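Local coordinates for uncharacterized protein (Bordetella bronchiseptica, PDB 4XG0) that belongs to the DUF1537 family of kinases, and so probably phosphorylates acid sugars in a catabolic pathway, at residues L128-D133 and L230-V235; D133-V138 and P208-D213. One frame throughout, in Å; residues are numbered along the deposited sequence.

Contact 1: L128-D133 and L230-V235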
loop_
_atom_site.group_PDB
_atom_site.type_symbol
_atom_site.label_atom_id
_atom_site.label_comp_id
_atom_site.label_asym_id
_atom_site.label_seq_id
_atom_site.Cartn_x
_atom_site.Cartn_y
_atom_site.Cartn_z
ATOM N N LEU A 128 -2.503 17.631 17.530
ATOM C CA LEU A 128 -2.252 19.062 17.664
ATOM C C LEU A 128 -0.810 19.382 17.261
ATOM O O LEU A 128 -0.538 20.405 16.632
ATOM C CB LEU A 128 -2.497 19.500 19.099
ATOM C CG LEU A 128 -3.962 19.531 19.525
ATOM C CD1 LEU A 128 -4.056 19.899 20.999
ATOM C CD2 LEU A 128 -4.737 20.523 18.671
ATOM N N ALA A 129 0.106 18.490 17.621
ATOM C CA ALA A 129 1.517 18.698 17.340
ATOM C C ALA A 129 1.784 18.547 15.850
ATOM O O ALA A 129 2.737 19.136 15.321
ATOM C CB ALA A 129 2.370 17.731 18.139
ATOM N N TRP A 130 0.944 17.753 15.179
ATOM C CA TRP A 130 1.130 17.470 13.752
ATOM C C TRP A 130 0.648 18.648 12.911
ATOM O O TRP A 130 1.339 19.083 11.996
ATOM C CB TRP A 130 0.420 16.173 13.345
ATOM C CG TRP A 130 0.622 15.787 11.899
ATOM C CD1 TRP A 130 -0.314 15.799 10.910
ATOM C CD2 TRP A 130 1.849 15.340 11.284
ATOM N NE1 TRP A 130 0.251 15.382 9.712
ATOM C CE2 TRP A 130 1.573 15.100 9.924
ATOM C CE3 TRP A 130 3.151 15.125 11.756
ATOM C CZ2 TRP A 130 2.549 14.627 9.032
ATOM C CZ3 TRP A 130 4.114 14.671 10.876
ATOM C CH2 TRP A 130 3.813 14.443 9.527
ATOM N N GLY A 131 -0.520 19.191 13.228
ATOM C CA GLY A 131 -0.973 20.383 12.524
ATOM C C GLY A 131 -2.352 20.839 12.950
ATOM O O GLY A 131 -3.123 20.069 13.520
ATOM N N GLU A 132 -2.672 22.092 12.656
ATOM C CA GLU A 132 -3.957 22.640 13.055
ATOM C C GLU A 132 -5.080 21.975 12.271
ATOM O O GLU A 132 -6.132 21.657 12.824
ATOM C CB GLU A 132 -3.972 24.159 12.869
ATOM C CG GLU A 132 -3.076 24.882 13.863
ATOM C CD GLU A 132 -3.341 26.378 13.940
ATOM O OE1 GLU A 132 -4.285 26.864 13.281
ATOM O OE2 GLU A 132 -2.599 27.070 14.670
ATOM N N ASP A 133 -4.841 21.737 10.988
ATOM C CA ASP A 133 -5.816 21.064 10.139
ATOM C C ASP A 133 -5.705 19.537 10.218
ATOM O O ASP A 133 -6.281 18.851 9.392
ATOM C CB ASP A 133 -5.631 21.493 8.677
ATOM C CG ASP A 133 -4.325 20.967 8.064
ATOM O OD1 ASP A 133 -3.430 20.525 8.823
ATOM O OD2 ASP A 133 -4.193 21.004 6.819
ATOM N N LEU A 230 -6.467 11.673 1.478
ATOM C CA LEU A 230 -6.446 12.870 2.320
ATOM C C LEU A 230 -5.050 13.442 2.530
ATOM O O LEU A 230 -4.908 14.587 2.952
ATOM C CB LEU A 230 -7.099 12.624 3.678
ATOM C CG LEU A 230 -8.621 12.402 3.714
ATOM C CD1 LEU A 230 -9.033 11.872 5.077
ATOM C CD2 LEU A 230 -9.396 13.664 3.375
ATOM N N GLY A 231 -4.011 12.672 2.225
ATOM C CA GLY A 231 -2.658 13.216 2.222
ATOM C C GLY A 231 -2.083 13.563 3.588
ATOM O O GLY A 231 -2.366 12.919 4.582
ATOM N N GLN A 232 -1.280 14.617 3.628
ATOM C CA GLN A 232 -0.463 14.928 4.796
ATOM C C GLN A 232 -1.274 15.170 6.073
ATOM O O GLN A 232 -0.854 14.783 7.162
ATOM C CB GLN A 232 0.422 16.155 4.512
ATOM C CG GLN A 232 1.178 16.611 5.740
ATOM C CD GLN A 232 2.276 17.604 5.440
ATOM O OE1 GLN A 232 2.538 17.940 4.282
ATOM N NE2 GLN A 232 2.944 18.065 6.490
ATOM N N ARG A 233 -2.444 15.783 5.934
ATOM C CA ARG A 233 -3.251 16.158 7.096
ATOM C C ARG A 233 -3.829 14.954 7.839
ATOM O O ARG A 233 -4.200 15.070 9.009
ATOM C CB ARG A 233 -4.384 17.108 6.674
ATOM C CG ARG A 233 -5.513 16.442 5.901
ATOM C CD ARG A 233 -6.591 17.430 5.415
ATOM N NE ARG A 233 -7.245 18.161 6.500
ATOM C CZ ARG A 233 -8.540 18.490 6.529
ATOM N NH1 ARG A 233 -9.351 18.153 5.536
ATOM N NH2 ARG A 233 -9.032 19.158 7.562
ATOM N N ALA A 234 -3.917 13.812 7.164
ATOM C CA ALA A 234 -4.576 12.642 7.747
ATOM C C ALA A 234 -3.626 11.829 8.598
ATOM O O ALA A 234 -2.702 11.196 8.072
ATOM C CB ALA A 234 -5.155 11.776 6.670
ATOM N N VAL A 235 -3.905 11.792 9.898
ATOM C CA VAL A 235 -3.081 11.079 10.854
ATOM C C VAL A 235 -3.746 9.770 11.287
ATOM O O VAL A 235 -4.563 9.754 12.222
ATOM C CB VAL A 235 -2.828 11.905 12.129
ATOM C CG1 VAL A 235 -1.973 11.097 13.093
ATOM C CG2 VAL A 235 -2.151 13.268 11.817
#

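Contact 2: D133-V138 and P208-D213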
loop_
_atom_site.group_PDB
_atom_site.type_symbol
_atom_site.label_atom_id
_atom_site.label_comp_id
_atom_site.label_asym_id
_atom_site.label_seq_id
_atom_site.Cartn_x
_atom_site.Cartn_y
_atom_site.Cartn_z
ATOM N N ASP A 133 -4.841 21.737 10.988
ATOM C CA ASP A 133 -5.816 21.064 10.139
ATOM C C ASP A 133 -5.705 19.537 10.218
ATOM O O ASP A 133 -6.281 18.851 9.392
ATOM C CB ASP A 133 -5.631 21.493 8.677
ATOM C CG ASP A 133 -4.325 20.967 8.064
ATOM O OD1 ASP A 133 -3.430 20.525 8.823
ATOM O OD2 ASP A 133 -4.193 21.004 6.819
ATOM N N ALA A 134 -4.978 19.009 11.193
ATOM C CA ALA A 134 -4.772 17.555 11.240
ATOM C C ALA A 134 -6.071 16.837 11.599
ATOM O O ALA A 134 -6.924 17.363 12.347
ATOM C CB ALA A 134 -3.652 17.187 12.206
ATOM N N ILE A 135 -6.266 15.668 11.011
ATOM C CA ILE A 135 -7.424 14.830 11.360
ATOM C C ILE A 135 -6.865 13.544 11.940
ATOM O O ILE A 135 -6.012 12.889 11.316
ATOM C CB ILE A 135 -8.292 14.491 10.128
ATOM C CG1 ILE A 135 -8.798 15.766 9.453
ATOM C CG2 ILE A 135 -9.443 13.556 10.514
ATOM C CD1 ILE A 135 -9.598 15.521 8.199
ATOM N N ALA A 136 -7.317 13.160 13.129
ATOM C CA ALA A 136 -6.907 11.869 13.683
ATOM C C ALA A 136 -7.959 10.900 13.214
ATOM O O ALA A 136 -9.136 11.063 13.553
ATOM C CB ALA A 136 -6.855 11.908 15.221
ATOM N N VAL A 137 -7.534 9.906 12.442
ATOM C CA VAL A 137 -8.424 8.921 11.854
ATOM C C VAL A 137 -8.188 7.626 12.596
ATOM O O VAL A 137 -7.193 6.927 12.377
ATOM C CB VAL A 137 -8.160 8.767 10.359
ATOM C CG1 VAL A 137 -9.204 7.811 9.743
ATOM C CG2 VAL A 137 -8.161 10.156 9.683
ATOM N N VAL A 138 -9.114 7.309 13.479
ATOM C CA VAL A 138 -8.864 6.316 14.506
ATOM C C VAL A 138 -9.555 5.008 14.170
ATOM O O VAL A 138 -10.798 4.932 14.049
ATOM C CB VAL A 138 -9.375 6.811 15.861
ATOM C CG1 VAL A 138 -9.067 5.811 16.920
ATOM C CG2 VAL A 138 -8.726 8.139 16.216
ATOM N N PRO A 208 -12.229 17.108 13.613
ATOM C CA PRO A 208 -10.808 16.773 13.544
ATOM C C PRO A 208 -10.444 15.390 14.073
ATOM O O PRO A 208 -9.272 14.997 13.988
ATOM C CB PRO A 208 -10.186 17.806 14.469
ATOM C CG PRO A 208 -11.219 17.947 15.557
ATOM C CD PRO A 208 -12.551 17.830 14.861
ATOM N N VAL A 209 -11.401 14.673 14.636
ATOM C CA VAL A 209 -11.128 13.347 15.157
ATOM C C VAL A 209 -12.318 12.482 14.796
ATOM O O VAL A 209 -13.458 12.872 15.034
ATOM C CB VAL A 209 -10.936 13.363 16.682
ATOM C CG1 VAL A 209 -10.709 11.977 17.192
ATOM C CG2 VAL A 209 -9.796 14.260 17.078
ATOM N N VAL A 210 -12.070 11.327 14.200
ATOM C CA VAL A 210 -13.158 10.441 13.816
ATOM C C VAL A 210 -12.737 8.993 13.896
ATOM O O VAL A 210 -11.601 8.636 13.551
ATOM C CB VAL A 210 -13.706 10.752 12.392
ATOM C CG1 VAL A 210 -12.604 10.604 11.327
ATOM C CG2 VAL A 210 -14.914 9.869 12.054
ATOM N N VAL A 211 -13.665 8.175 14.378
ATOM C CA VAL A 211 -13.503 6.728 14.449
ATOM C C VAL A 211 -14.159 6.084 13.226
ATOM O O VAL A 211 -15.295 6.396 12.890
ATOM C CB VAL A 211 -14.150 6.184 15.758
ATOM C CG1 VAL A 211 -13.972 4.692 15.869
ATOM C CG2 VAL A 211 -13.528 6.851 16.959
ATOM N N VAL A 212 -13.431 5.193 12.567
ATOM C CA VAL A 212 -13.938 4.474 11.400
ATOM C C VAL A 212 -14.007 2.967 11.658
ATOM O O VAL A 212 -13.098 2.346 12.199
ATOM C CB VAL A 212 -13.073 4.767 10.136
ATOM C CG1 VAL A 212 -13.637 4.020 8.923
ATOM C CG2 VAL A 212 -12.990 6.276 9.893
ATOM N N ASP A 213 -15.147 2.384 11.320
ATOM C CA ASP A 213 -15.377 0.988 11.521
ATOM C C ASP A 213 -14.481 0.198 10.591
ATOM O O ASP A 213 -14.072 0.675 9.518
ATOM C CB ASP A 213 -16.838 0.649 11.192
ATOM C CG ASP A 213 -17.752 0.744 12.370
ATOM O OD1 ASP A 213 -17.416 1.411 13.378
ATOM O OD2 ASP A 213 -18.858 0.138 12.271
#

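Contact 1: L128-D133 and L230-V235
Trp130 and Gln232 meet through a side-chain donor and a backbone acceptor: the indole NE1 gives its hydrogen to the carbonyl O of Gln232 at 2.8 Å. The bond is nearly straight (166°) and its acceptor lies almost in the ring plane, while NE1 stands tilted from the plane of the carbonyl. Val235 CG2 comes within 3.3 Å of Trp130 CD1, and CZ2 of Trp130 rests 4.1 Å from CG of Gln232. CG of Trp130 stands anti to the backbone N (chi1 -177°), which carries the indole off the end of helix 119-130 toward the loop that leads into strand 234-238.

A second grip runs in the reverse sense. Arg233 NE donates to the backbone O of Asp133 at 3.1 Å, and Arg233 NH2 adds a weak bond to the same oxygen, which sits at the guanidinium edge near its plane. The Asp133 carboxylate makes no salt bridge here: its OD2 is 4.2 Å from Arg233 NE and well out of the guanidinium plane.

Further out, Leu107 of strand 106-110 packs on both Trp130 and Val235, and Arg100 bonds the Trp130 carbonyl. In the alpha/beta sugar-binding N-terminal domain, the end of helix 119-130 and the turn after it are thus joined to the loop between helix 217-230 and strand 234-238 by side-chain N-H groups bound to main-chain carbonyls; the nearby carboxylate probably adds an undirected pull on the arginine.

Contact 2: D133-V138 and P208-D213
Strands 135-138 and 209-212 run parallel, their axes 4.8 Å apart at closest approach and their directions differing by 20°. Ala136 pairs with Val209, Val137 with Val210 and Val138 with Val211. Four backbone bonds alternate between the strands: Ala136 N to Pro208 O at 2.8 Å, Val210 N to Ala136 O, Val138 N to Val210 O at 2.8 Å, and Val212 N to Val138 O. The bond from Val138 N is the straightest, at 174°. CA-H...O contacts supplement them, among them Val211 CA to Val138 O at 3.3 Å. Pro208, preceded by a cis peptide bond, lends its carbonyl to the first bond just ahead of the strand.

This is pairing inside the parallel sheet of an alpha/beta domain, here the sugar-binding N-terminal domain, with helices packed on both faces. Ala136, Val138, Val209 and Val211 share one face, where Ala136 CB lies 4.2 Å from Val209 CG2 and Val138 CB 4.3 Å from Val211 CG2. Helix 119-130 reaches this face through Ile123 and Arg127, and helix 179-183 through Leu183 and Ile179.

On the other face Val137 and Val212 lie side by side and point the same way, CG1 of the former 4.1 Å from CG2 of the latter. Both of these valines pack on Leu223 of helix 217-230. Val210 also belongs to this face; its CG1, set between the backbone N and the carbonyl carbon (chi1 60°), comes to 4.4 Å from CG2 of Ile135.

In the fold
From the N terminus, the chain passes down helix 119-130, turns and enters strand 135-139; Asp133 in that turn belongs to both contacts. After an excursion through the antiparallel sheet and helix 196-205, it returns as strand 209-212, where contact 2 closes the inner loop. Helix 217-230 then leads to strand 234-238, and contact 1 closes the outer loop, within which contact 2 nests. Strand 135-139 lies in the sheet between 234-238 and 209-212, and Ile135 probably exchanges backbone hydrogen bonds with Arg233 and Val235. Contact 1 ties the helix 119-130 end and following turn to the loop and first residues of strand 234-238, at the N-terminal ends of interior strands; contact 2 pairs 135-139 with 209-212 inside the same sheet.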